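Local coordinates for probable secreted solute-binding lipoprotein (Streptomyces coelicolor, PDB 3I3V) that probably captures a solute outside the cell and passes it to a membrane transporter, at residues F119-T124 with I288-S293. Sequence-based numbering, arbitrary orientation.
Sequences FPYFAT and IGFWIS
Ile288 O receives the amide of Phe122 at 3.1 Å from N, and the CB of Tyr121 also rests on this oxygen. The side chains of Ile288 and Phe122 lie side by side and point the same way, Ile288 CB reaching Phe122 CD2 at 4.1 Å. At Gly289 the backbones close up: its CA lies 3.3 Å from Phe119 O. Phe290 forms a single antiparallel, hydrogen-bonded bridge with Phe119. The two bonds run both ways: Phe290 N donates to Phe119 O (2.9 Å), and Phe290 O accepts from Phe119 N (2.8 Å). The Phe290 ring turns an edge to the face of Tyr121 in a T-shaped stack, planes at 61°, with CE2 3.4 Å from Tyr121 CG. With CG anti to the backbone N, chi1 -153° carries the Tyr121 ring toward Phe290; its hydroxyl is hydrogen-bonded to Met310 O, which holds the far end of the ring. Ile292 finishes the contact with CD1 at the edge of the Phe119 ring, 4.0 Å from CE1. Beyond the contact, Gly289 and Trp291 pair through their backbones with strand 67-70, while Thr124 pairs with Ala284. The bridge thus ties the edge strand of one lobe's sheet to the chain entering strand 122-131 of the other, consistent with the interlobe connection of a periplasmic-binding-protein fold. Three nearly straight bonds satisfy the buried N and O of Phe119 and Phe290, the O of Ile288 and the N of Phe122, while the side chains around them meet by apolar and ring contacts.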
loop_
_atom_site.group_PDB
_atom_site.type_symbol
_atom_site.label_atom_id
_atom_site.label_comp_id
_atom_site.label_asym_id
_atom_site.label_seq_id
_atom_site.Cartn_x
_atom_site.Cartn_y
_atom_site.Cartn_z
ATOM N N PHE C 119 -33.866 -32.170 2.859
ATOM C CA PHE C 119 -33.292 -31.156 3.733
ATOM C C PHE C 119 -34.051 -31.300 5.049
ATOM O O PHE C 119 -35.271 -31.149 5.085
ATOM C CB PHE C 119 -33.522 -29.742 3.172
ATOM C CG PHE C 119 -32.614 -29.362 2.031
ATOM C CD1 PHE C 119 -32.936 -29.690 0.726
ATOM C CD2 PHE C 119 -31.458 -28.623 2.266
ATOM C CE1 PHE C 119 -32.127 -29.286 -0.333
ATOM C CE2 PHE C 119 -30.644 -28.216 1.209
ATOM C CZ PHE C 119 -30.979 -28.547 -0.089
ATOM N N PRO C 120 -33.344 -31.614 6.141
ATOM C CA PRO C 120 -34.048 -31.758 7.415
ATOM C C PRO C 120 -34.621 -30.409 7.848
ATOM O O PRO C 120 -34.116 -29.354 7.462
ATOM C CB PRO C 120 -32.953 -32.251 8.362
ATOM C CG PRO C 120 -31.992 -32.952 7.442
ATOM C CD PRO C 120 -31.931 -31.980 6.288
ATOM N N TYR C 121 -35.690 -30.439 8.635
ATOM C CA TYR C 121 -36.289 -29.197 9.100
ATOM C C TYR C 121 -36.997 -29.373 10.430
ATOM O O TYR C 121 -36.593 -28.769 11.415
ATOM C CB TYR C 121 -37.244 -28.644 8.040
ATOM C CG TYR C 121 -37.392 -27.140 8.100
ATOM C CD1 TYR C 121 -36.271 -26.314 8.093
ATOM C CD2 TYR C 121 -38.647 -26.545 8.160
ATOM C CE1 TYR C 121 -36.395 -24.936 8.143
ATOM C CE2 TYR C 121 -38.784 -25.164 8.210
ATOM C CZ TYR C 121 -37.651 -24.364 8.202
ATOM O OH TYR C 121 -37.773 -22.995 8.266
ATOM N N PHE C 122 -38.039 -30.199 10.473
ATOM C CA PHE C 122 -38.768 -30.419 11.722
ATOM C C PHE C 122 -38.231 -31.583 12.549
ATOM O O PHE C 122 -37.733 -32.580 12.012
ATOM C CB PHE C 122 -40.260 -30.627 11.435
ATOM C CG PHE C 122 -41.016 -29.349 11.207
ATOM C CD1 PHE C 122 -40.340 -28.152 11.006
ATOM C CD2 PHE C 122 -42.409 -29.339 11.191
ATOM C CE1 PHE C 122 -41.031 -26.971 10.790
ATOM C CE2 PHE C 122 -43.110 -28.156 10.976
ATOM C CZ PHE C 122 -42.411 -26.964 10.775
ATOM N N ALA C 123 -38.337 -31.451 13.864
ATOM C CA ALA C 123 -37.858 -32.487 14.766
ATOM C C ALA C 123 -38.793 -32.633 15.956
ATOM O O ALA C 123 -39.791 -31.920 16.065
ATOM C CB ALA C 123 -36.453 -32.150 15.256
ATOM N N THR C 124 -38.472 -33.569 16.841
ATOM C CA THR C 124 -39.281 -33.767 18.028
ATOM C C THR C 124 -38.413 -34.046 19.232
ATOM O O THR C 124 -37.433 -34.792 19.146
ATOM C CB THR C 124 -40.245 -34.956 17.903
ATOM O OG1 THR C 124 -41.064 -34.803 16.740
ATOM C CG2 THR C 124 -41.127 -35.032 19.142
ATOM N N ILE C 288 -41.437 -33.624 9.008
ATOM C CA ILE C 288 -41.399 -32.835 7.777
ATOM C C ILE C 288 -40.034 -32.285 7.325
ATOM O O ILE C 288 -39.359 -31.561 8.051
ATOM C CB ILE C 288 -42.413 -31.687 7.851
ATOM C CG1 ILE C 288 -43.825 -32.276 7.917
ATOM C CG2 ILE C 288 -42.261 -30.764 6.643
ATOM C CD1 ILE C 288 -44.932 -31.249 7.850
ATOM N N GLY C 289 -39.639 -32.665 6.112
ATOM C CA GLY C 289 -38.386 -32.211 5.535
ATOM C C GLY C 289 -38.657 -31.709 4.126
ATOM O O GLY C 289 -39.755 -31.932 3.603
ATOM N N PHE C 290 -37.675 -31.036 3.516
ATOM C CA PHE C 290 -37.809 -30.494 2.158
ATOM C C PHE C 290 -37.241 -31.451 1.097
ATOM O O PHE C 290 -36.051 -31.770 1.117
ATOM C CB PHE C 290 -37.068 -29.144 2.043
ATOM C CG PHE C 290 -37.694 -28.021 2.843
ATOM C CD1 PHE C 290 -38.820 -27.349 2.375
ATOM C CD2 PHE C 290 -37.139 -27.622 4.064
ATOM C CE1 PHE C 290 -39.387 -26.289 3.106
ATOM C CE2 PHE C 290 -37.701 -26.570 4.792
ATOM C CZ PHE C 290 -38.827 -25.903 4.309
ATOM N N TRP C 291 -38.082 -31.893 0.163
ATOM C CA TRP C 291 -37.624 -32.792 -0.890
ATOM C C TRP C 291 -37.647 -32.052 -2.224
ATOM O O TRP C 291 -38.493 -31.181 -2.437
ATOM C CB TRP C 291 -38.525 -34.030 -0.991
ATOM C CG TRP C 291 -38.681 -34.802 0.284
ATOM C CD1 TRP C 291 -39.221 -34.353 1.456
ATOM C CD2 TRP C 291 -38.352 -36.184 0.497
ATOM N NE1 TRP C 291 -39.256 -35.369 2.382
ATOM C CE2 TRP C 291 -38.732 -36.503 1.821
ATOM C CE3 TRP C 291 -37.779 -37.183 -0.303
ATOM C CZ2 TRP C 291 -38.557 -37.780 2.363
ATOM C CZ3 TRP C 291 -37.606 -38.450 0.234
ATOM C CH2 TRP C 291 -37.995 -38.739 1.554
ATOM N N ILE C 292 -36.721 -32.391 -3.119
ATOM C CA ILE C 292 -36.698 -31.739 -4.425
ATOM C C ILE C 292 -37.020 -32.742 -5.527
ATOM O O ILE C 292 -36.406 -33.797 -5.616
ATOM C CB ILE C 292 -35.333 -31.091 -4.721
ATOM C CG1 ILE C 292 -35.028 -30.027 -3.664
ATOM C CG2 ILE C 292 -35.348 -30.462 -6.121
ATOM C CD1 ILE C 292 -33.793 -29.205 -3.964
ATOM N N SER C 293 -37.987 -32.403 -6.370
ATOM C CA SER C 293 -38.382 -33.294 -7.451
ATOM C C SER C 293 -37.594 -33.010 -8.716
ATOM O O SER C 293 -36.896 -32.000 -8.807
ATOM C CB SER C 293 -39.857 -33.116 -7.762
ATOM O OG SER C 293 -40.066 -31.833 -8.324
#